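Local coordinates for probable thiosulfate sulfurtransferase (Thermus thermophilus, PDB 2EG4), which probably transfers sulfur from thiosulfate to cyanide, as rhodaneses do, and binds a zinc ion, at residues Glu53-Thr57 with Leu58-Ser62; Thr78-Phe81 with Leu82-Gly86; Trp92-Gly95 with Trp96-Tyr99. All coordinates share one frame; numbering follows the deposited sequence.

All three contacts are local ones within the first rhodanese-like domain, and they come in series along the chain. Interaction 1 closes helix 41-57, interaction 2 lies on the last turns of helix 73-84, and interaction 3 forms the loop that leaves strand 89-92. The first two have centres about 12 Å apart and touch: Phe55 and Leu60 pack on Leu82, so the ends of two helices meet beside the parallel sheet. Interaction 3 stands apart, its centre about 23 Å from that of interaction 1 and about 21 Å from that of interaction 2. Two contacts therefore show how helices of the domain stop, and the third how an outer strand is continued.

Interaction 1 (Glu53-Thr57 with Leu58-Ser62); sequences ELFQT and LGLRS
Leu60 N gives its hydrogen to Phe55 O at 2.8 Å, nearly straight at 163° and in the plane of that carbonyl. Just before it along the chain, Leu58 N bonds Leu54 O at 3.0 Å, the regular helical pattern, while the hydrogen bond from Gly59 N to Gln56 O comes from above the carbonyl plane rather than along a lone pair. Thr57 OG1 donates to Glu53 O at 2.9 Å, and Thr57 N approaches the same oxygen from the opposite face, so two donors grip one acceptor. The bonds of Gly59 N and Leu60 N back into the last turn make a Schellman motif ending helix 41-57, and Gly59 suits it because its backbone has the positive phi (63°) that a residue with a side chain adopts less readily. Leu60 CG lies anti to the carbonyl carbon (chi1 -58°), which carries CD1 to within 3.7 Å of Phe55 CD1, the two side chains crossing at about a right angle; both also pack on Leu82 of helix 73-84. Replacing Leu60 by an alanine would probably strip Phe55 and Leu82 of a shared apolar neighbour and open a gap between the helix end and strand 8-11, whose Val8 and Val10 touch Leu60. On the partly exposed flank Leu54 and Leu58 lie alongside each other, pointing the same way, with their CD1 atoms 4.0 Å apart.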
loop_
_atom_site.group_PDB
_atom_site.type_symbol
_atom_site.label_atom_id
_atom_site.label_comp_id
_atom_site.label_asym_id
_atom_site.label_seq_id
_atom_site.Cartn_x
_atom_site.Cartn_y
_atom_site.Cartn_z
ATOM N N GLU A 53 -13.607 9.754 -6.611
ATOM C CA GLU A 53 -13.969 10.971 -5.896
ATOM C C GLU A 53 -12.730 11.637 -5.316
ATOM O O GLU A 53 -12.579 12.857 -5.375
ATOM C CB GLU A 53 -14.953 10.661 -4.774
ATOM C CG GLU A 53 -15.238 11.830 -3.861
ATOM C CD GLU A 53 -15.855 13.025 -4.582
ATOM O OE1 GLU A 53 -16.358 12.867 -5.713
ATOM O OE2 GLU A 53 -15.843 14.131 -3.998
ATOM N N LEU A 54 -11.848 10.815 -4.768
ATOM C CA LEU A 54 -10.608 11.309 -4.178
ATOM C C LEU A 54 -9.706 11.923 -5.236
ATOM O O LEU A 54 -9.156 13.016 -5.044
ATOM C CB LEU A 54 -9.883 10.158 -3.487
ATOM C CG LEU A 54 -8.537 10.498 -2.831
ATOM C CD1 LEU A 54 -8.724 11.407 -1.626
ATOM C CD2 LEU A 54 -7.885 9.195 -2.393
ATOM N N PHE A 55 -9.541 11.217 -6.348
ATOM C CA PHE A 55 -8.704 11.698 -7.439
ATOM C C PHE A 55 -9.219 13.035 -7.970
ATOM O O PHE A 55 -8.438 13.955 -8.221
ATOM C CB PHE A 55 -8.681 10.692 -8.584
ATOM C CG PHE A 55 -8.048 9.355 -8.243
ATOM C CD1 PHE A 55 -7.498 9.107 -6.992
ATOM C CD2 PHE A 55 -7.989 8.354 -9.210
ATOM C CE1 PHE A 55 -6.891 7.862 -6.703
ATOM C CE2 PHE A 55 -7.396 7.127 -8.936
ATOM C CZ PHE A 55 -6.844 6.877 -7.684
ATOM N N GLN A 56 -10.533 13.149 -8.138
ATOM C CA GLN A 56 -11.104 14.394 -8.648
ATOM C C GLN A 56 -10.983 15.543 -7.655
ATOM O O GLN A 56 -10.619 16.662 -8.028
ATOM C CB GLN A 56 -12.574 14.187 -9.033
ATOM C CG GLN A 56 -12.754 13.111 -10.081
ATOM C CD GLN A 56 -14.150 13.096 -10.675
ATOM O OE1 GLN A 56 -15.116 13.500 -10.027
ATOM N NE2 GLN A 56 -14.262 12.609 -11.903
ATOM N N THR A 57 -11.267 15.271 -6.391
ATOM C CA THR A 57 -11.203 16.298 -5.361
ATOM C C THR A 57 -9.786 16.841 -5.181
ATOM O O THR A 57 -9.614 18.039 -4.945
ATOM C CB THR A 57 -11.739 15.773 -4.009
ATOM O OG1 THR A 57 -13.113 15.387 -4.157
ATOM C CG2 THR A 57 -11.681 16.862 -2.957
ATOM N N LEU A 58 -8.781 15.968 -5.296
ATOM C CA LEU A 58 -7.372 16.392 -5.152
ATOM C C LEU A 58 -6.732 16.834 -6.468
ATOM O O LEU A 58 -5.560 17.241 -6.507
ATOM C CB LEU A 58 -6.530 15.262 -4.552
ATOM C CG LEU A 58 -6.803 14.940 -3.086
ATOM C CD1 LEU A 58 -5.773 13.921 -2.595
ATOM C CD2 LEU A 58 -6.728 16.189 -2.248
ATOM N N GLY A 59 -7.497 16.757 -7.549
ATOM C CA GLY A 59 -6.966 17.142 -8.847
ATOM C C GLY A 59 -5.817 16.249 -9.269
ATOM O O GLY A 59 -4.816 16.717 -9.821
ATOM N N LEU A 60 -5.961 14.951 -9.002
ATOM C CA LEU A 60 -4.947 13.971 -9.341
ATOM C C LEU A 60 -5.083 13.503 -10.777
ATOM O O LEU A 60 -6.186 13.478 -11.343
ATOM C CB LEU A 60 -5.035 12.761 -8.413
ATOM C CG LEU A 60 -4.890 12.980 -6.914
ATOM C CD1 LEU A 60 -4.844 11.626 -6.203
ATOM C CD2 LEU A 60 -3.603 13.757 -6.652
ATOM N N ARG A 61 -3.948 13.133 -11.353
ATOM C CA ARG A 61 -3.851 12.647 -12.723
ATOM C C ARG A 61 -2.439 12.096 -12.873
ATOM O O ARG A 61 -1.521 12.561 -12.191
ATOM C CB ARG A 61 -4.050 13.796 -13.704
ATOM C CG ARG A 61 -3.139 14.974 -13.420
ATOM C CD ARG A 61 -3.113 15.968 -14.563
ATOM N NE ARG A 61 -2.157 17.042 -14.312
ATOM C CZ ARG A 61 -0.852 16.854 -14.139
ATOM N NH1 ARG A 61 -0.341 15.627 -14.192
ATOM N NH2 ARG A 61 -0.058 17.893 -13.903
ATOM N N SER A 62 -2.256 11.110 -13.744
ATOM C CA SER A 62 -0.929 10.537 -13.949
ATOM C C SER A 62 0.000 11.549 -14.610
ATOM O O SER A 62 -0.416 12.315 -15.487
ATOM C CB SER A 62 -0.994 9.301 -14.833
ATOM O OG SER A 62 -1.753 8.278 -14.233
#

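Interaction 2 (Thr78-Phe81 with Leu82-Gly86); sequences TAFF and LGLGG
Helix 73-84, the crossover helix between parallel strands 64-67 and 89-92, ends here in a Schellman motif, and Phe80 meets Leu84 one turn further along it. Phe80 CE2 lies 4.0 Å from Leu84 CD2, the branch meeting the ring obliquely. Both side chains have CG anti to the backbone N (chi1 -177° for Phe80 and 177° for Leu84), which sends the ring and the leucine branches out along the same flank of the helix. There the Phe80 ring also makes an edge-to-face pair with Phe201, while Leu84 touches Leu47 of helix 41-57. The backbone carries the regular pattern beneath them: Leu84 N bonds Phe80 O at 2.8 Å, Gly83 N bonds Ala79 O at 2.9 Å, and Leu82 N bonds Thr78 O almost straight. Leu82 lays CD1 against that last carbonyl, 3.7 Å from Thr78 O, and its apolar side chain suits a position facing Val64, Leu66 and Val89 of the sheet. Phe81 packs instead on Leu47 and Leu51 of helix 41-57, so large apolar residues serve both sides of the buried helix. Gly85 N makes weak bonds to Phe81 O and Leu82 O, and Gly86 N then closes on Gly83 O at 2.9 Å. Gly86 has phi 96°, where a CB would strike the preceding carbonyl oxygen; glycine is therefore the fitting residue for leaving the helix. The contact belongs to the helix of a beta-alpha-beta crossover, packed against the parallel sheet of a rhodanese-like domain.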
loop_
_atom_site.group_PDB
_atom_site.type_symbol
_atom_site.label_atom_id
_atom_site.label_comp_id
_atom_site.label_asym_id
_atom_site.label_seq_id
_atom_site.Cartn_x
_atom_site.Cartn_y
_atom_site.Cartn_z
ATOM N N THR A 78 -0.604 4.405 0.827
ATOM C CA THR A 78 -1.244 5.468 0.076
ATOM C C THR A 78 -0.914 5.300 -1.413
ATOM O O THR A 78 -1.809 5.399 -2.248
ATOM C CB THR A 78 -0.816 6.860 0.610
ATOM O OG1 THR A 78 -1.130 6.940 2.018
ATOM C CG2 THR A 78 -1.602 7.972 -0.107
ATOM N N ALA A 79 0.354 5.035 -1.750
ATOM C CA ALA A 79 0.722 4.836 -3.150
ATOM C C ALA A 79 -0.005 3.630 -3.728
ATOM O O ALA A 79 -0.375 3.619 -4.906
ATOM C CB ALA A 79 2.243 4.648 -3.289
ATOM N N PHE A 80 -0.196 2.623 -2.890
ATOM C CA PHE A 80 -0.890 1.421 -3.317
ATOM C C PHE A 80 -2.320 1.759 -3.738
ATOM O O PHE A 80 -2.783 1.304 -4.782
ATOM C CB PHE A 80 -0.918 0.372 -2.218
ATOM C CG PHE A 80 -1.570 -0.913 -2.658
ATOM C CD1 PHE A 80 -0.932 -1.749 -3.579
ATOM C CD2 PHE A 80 -2.858 -1.230 -2.237
ATOM C CE1 PHE A 80 -1.575 -2.879 -4.078
ATOM C CE2 PHE A 80 -3.511 -2.367 -2.734
ATOM C CZ PHE A 80 -2.869 -3.184 -3.652
ATOM N N PHE A 81 -3.015 2.555 -2.946
ATOM C CA PHE A 81 -4.378 2.934 -3.328
ATOM C C PHE A 81 -4.392 3.738 -4.631
ATOM O O PHE A 81 -5.233 3.510 -5.501
ATOM C CB PHE A 81 -5.032 3.787 -2.232
ATOM C CG PHE A 81 -5.642 2.992 -1.120
ATOM C CD1 PHE A 81 -6.806 2.254 -1.339
ATOM C CD2 PHE A 81 -5.093 3.010 0.144
ATOM C CE1 PHE A 81 -7.410 1.549 -0.289
ATOM C CE2 PHE A 81 -5.685 2.315 1.214
ATOM C CZ PHE A 81 -6.856 1.578 0.990
ATOM N N LEU A 82 -3.484 4.716 -4.768
ATOM C CA LEU A 82 -3.506 5.519 -5.986
ATOM C C LEU A 82 -3.200 4.672 -7.225
ATOM O O LEU A 82 -3.848 4.841 -8.263
ATOM C CB LEU A 82 -2.533 6.708 -5.849
ATOM C CG LEU A 82 -3.165 8.011 -5.313
ATOM C CD1 LEU A 82 -4.022 7.730 -4.106
ATOM C CD2 LEU A 82 -2.079 9.050 -4.975
ATOM N N GLY A 83 -2.238 3.755 -7.110
ATOM C CA GLY A 83 -1.898 2.893 -8.235
ATOM C C GLY A 83 -3.035 1.912 -8.521
ATOM O O GLY A 83 -3.317 1.556 -9.666
ATOM N N LEU A 84 -3.681 1.461 -7.458
ATOM C CA LEU A 84 -4.812 0.530 -7.578
ATOM C C LEU A 84 -5.982 1.186 -8.321
ATOM O O LEU A 84 -6.796 0.504 -8.956
ATOM C CB LEU A 84 -5.243 0.085 -6.180
ATOM C CG LEU A 84 -6.472 -0.842 -6.090
ATOM C CD1 LEU A 84 -6.205 -2.174 -6.790
ATOM C CD2 LEU A 84 -6.799 -1.077 -4.628
ATOM N N GLY A 85 -6.064 2.510 -8.234
ATOM C CA GLY A 85 -7.101 3.245 -8.928
ATOM C C GLY A 85 -6.716 3.524 -10.368
ATOM O O GLY A 85 -7.442 4.233 -11.072
ATOM N N GLY A 86 -5.561 3.009 -10.792
ATOM C CA GLY A 86 -5.122 3.191 -12.169
ATOM C C GLY A 86 -4.168 4.332 -12.487
ATOM O O GLY A 86 -3.856 4.574 -13.654
#

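Interaction 3 (Trp92-Gly95 with Trp96-Tyr99); sequences WTEG and WEPY
Gly95 N donates to Glu97 OE1 at 2.7 Å, with an angle of 147° at the hydrogen, and the carboxylate receives it on the syn lone pair of that oxygen. Glu97 can turn back onto the preceding loop because its chain bends at chi2. A water lies within donating distance of Glu94 OE1 (3.0 Å) and, weakly, of Glu97 OE1, though it has more acceptors in reach than protons; the two OE1 atoms are 4.4 Å apart. Two like charges so close, with Glu69 also near Glu97, would be expected to raise the affinity of these acids for protons somewhat. Gly95 has a positive phi, at which a CB would run into the carbonyl oxygen of Glu94 and be crowded by the carboxylate of Glu94, so glycine suits this turn. Glu94 N is buried by the contact and finds no hydrogen-bond partner in the model. The loop continues strand 89-92, an outer strand of the parallel sheet in the rhodanese-like domain, and leads into the 3-10 segment 97-99. Two tryptophans pack across it. Trp96 CB sits over the six-membered ring of Trp92, 3.4 Å from its centroid and almost on the ring normal, a CH-pi contact. The indole of Trp96 then presents its edge to the face of Trp92, with the planes at 77°, a T-shaped pair. CG of Trp96 lies between backbone N and carbonyl carbon (chi1 53°), which brings Trp96 CD1 in close to Trp92 O, at 3.6 Å. Broad aromatic rings suit these buried places, and Trp96 NE1 is satisfied by its hydrogen bond to Asp68 O. Farther out, Gly95 O lies in the plane of the Tyr99 ring at its edge, 3.6 Å from Tyr99 CE2, and Pro98 CD approaches the same oxygen.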
loop_
_atom_site.group_PDB
_atom_site.type_symbol
_atom_site.label_atom_id
_atom_site.label_comp_id
_atom_site.label_asym_id
_atom_site.label_seq_id
_atom_site.Cartn_x
_atom_site.Cartn_y
_atom_site.Cartn_z
ATOM N N TRP A 92 9.041 8.528 -3.715
ATOM C CA TRP A 92 10.217 9.386 -3.575
ATOM C C TRP A 92 10.458 9.459 -2.066
ATOM O O TRP A 92 9.723 10.132 -1.351
ATOM C CB TRP A 92 9.880 10.750 -4.159
ATOM C CG TRP A 92 11.039 11.685 -4.276
ATOM C CD1 TRP A 92 12.354 11.383 -4.115
ATOM C CD2 TRP A 92 10.977 13.066 -4.639
ATOM N NE1 TRP A 92 13.128 12.501 -4.361
ATOM C CE2 TRP A 92 12.308 13.546 -4.684
ATOM C CE3 TRP A 92 9.929 13.946 -4.933
ATOM C CZ2 TRP A 92 12.618 14.871 -5.011
ATOM C CZ3 TRP A 92 10.234 15.272 -5.265
ATOM C CH2 TRP A 92 11.572 15.718 -5.298
ATOM N N THR A 93 11.493 8.771 -1.594
ATOM C CA THR A 93 11.770 8.669 -0.163
ATOM C C THR A 93 12.896 9.524 0.393
ATOM O O THR A 93 13.079 9.607 1.594
ATOM C CB THR A 93 12.072 7.207 0.232
ATOM O OG1 THR A 93 13.228 6.753 -0.490
ATOM C CG2 THR A 93 10.880 6.292 -0.091
ATOM N N GLU A 94 13.658 10.147 -0.489
ATOM C CA GLU A 94 14.777 10.968 -0.038
ATOM C C GLU A 94 15.181 11.886 -1.171
ATOM O O GLU A 94 15.159 11.474 -2.329
ATOM C CB GLU A 94 15.950 10.059 0.361
ATOM C CG GLU A 94 17.158 10.064 -0.555
ATOM C CD GLU A 94 17.994 11.325 -0.411
ATOM O OE1 GLU A 94 18.192 11.783 0.737
ATOM O OE2 GLU A 94 18.464 11.855 -1.441
ATOM N N GLY A 95 15.541 13.126 -0.846
ATOM C CA GLY A 95 15.974 14.054 -1.882
ATOM C C GLY A 95 15.018 15.197 -2.163
ATOM O O GLY A 95 15.375 16.173 -2.834
ATOM N N TRP A 96 13.800 15.086 -1.641
ATOM C CA TRP A 96 12.779 16.107 -1.826
ATOM C C TRP A 96 12.814 17.202 -0.736
ATOM O O TRP A 96 12.244 18.276 -0.917
ATOM C CB TRP A 96 11.366 15.454 -1.785
ATOM C CG TRP A 96 11.129 14.598 -0.553
ATOM C CD1 TRP A 96 11.317 13.250 -0.439
ATOM C CD2 TRP A 96 10.709 15.052 0.742
ATOM N NE1 TRP A 96 11.046 12.834 0.841
ATOM C CE2 TRP A 96 10.673 13.924 1.588
ATOM C CE3 TRP A 96 10.362 16.306 1.266
ATOM C CZ2 TRP A 96 10.310 14.011 2.926
ATOM C CZ3 TRP A 96 9.993 16.395 2.600
ATOM C CH2 TRP A 96 9.971 15.254 3.417
ATOM N N GLU A 97 13.474 16.905 0.381
ATOM C CA GLU A 97 13.499 17.781 1.546
ATOM C C GLU A 97 13.943 19.214 1.307
ATOM O O GLU A 97 13.394 20.133 1.920
ATOM C CB GLU A 97 14.317 17.129 2.672
ATOM C CG GLU A 97 13.732 15.768 3.147
ATOM C CD GLU A 97 14.314 14.533 2.431
ATOM O OE1 GLU A 97 14.893 14.657 1.335
ATOM O OE2 GLU A 97 14.170 13.420 2.976
ATOM N N PRO A 98 14.921 19.432 0.415
ATOM C CA PRO A 98 15.360 20.816 0.165
ATOM C C PRO A 98 14.262 21.672 -0.468
ATOM O O PRO A 98 14.307 22.915 -0.414
ATOM C CB PRO A 98 16.524 20.637 -0.813
ATOM C CG PRO A 98 17.106 19.309 -0.401
ATOM C CD PRO A 98 15.846 18.466 -0.201
ATOM N N TYR A 99 13.283 21.001 -1.076
ATOM C CA TYR A 99 12.197 21.672 -1.796
ATOM C C TYR A 99 10.888 21.801 -1.035
ATOM O O TYR A 99 9.901 22.287 -1.590
ATOM C CB TYR A 99 11.946 20.930 -3.111
ATOM C CG TYR A 99 13.211 20.740 -3.918
ATOM C CD1 TYR A 99 13.762 21.801 -4.638
ATOM C CD2 TYR A 99 13.914 19.542 -3.868
ATOM C CE1 TYR A 99 14.989 21.670 -5.273
ATOM C CE2 TYR A 99 15.141 19.400 -4.501
ATOM C CZ TYR A 99 15.672 20.477 -5.196
ATOM O OH TYR A 99 16.916 20.360 -5.775
HETATM O O HOH W 1 17.859 14.028 2.762
#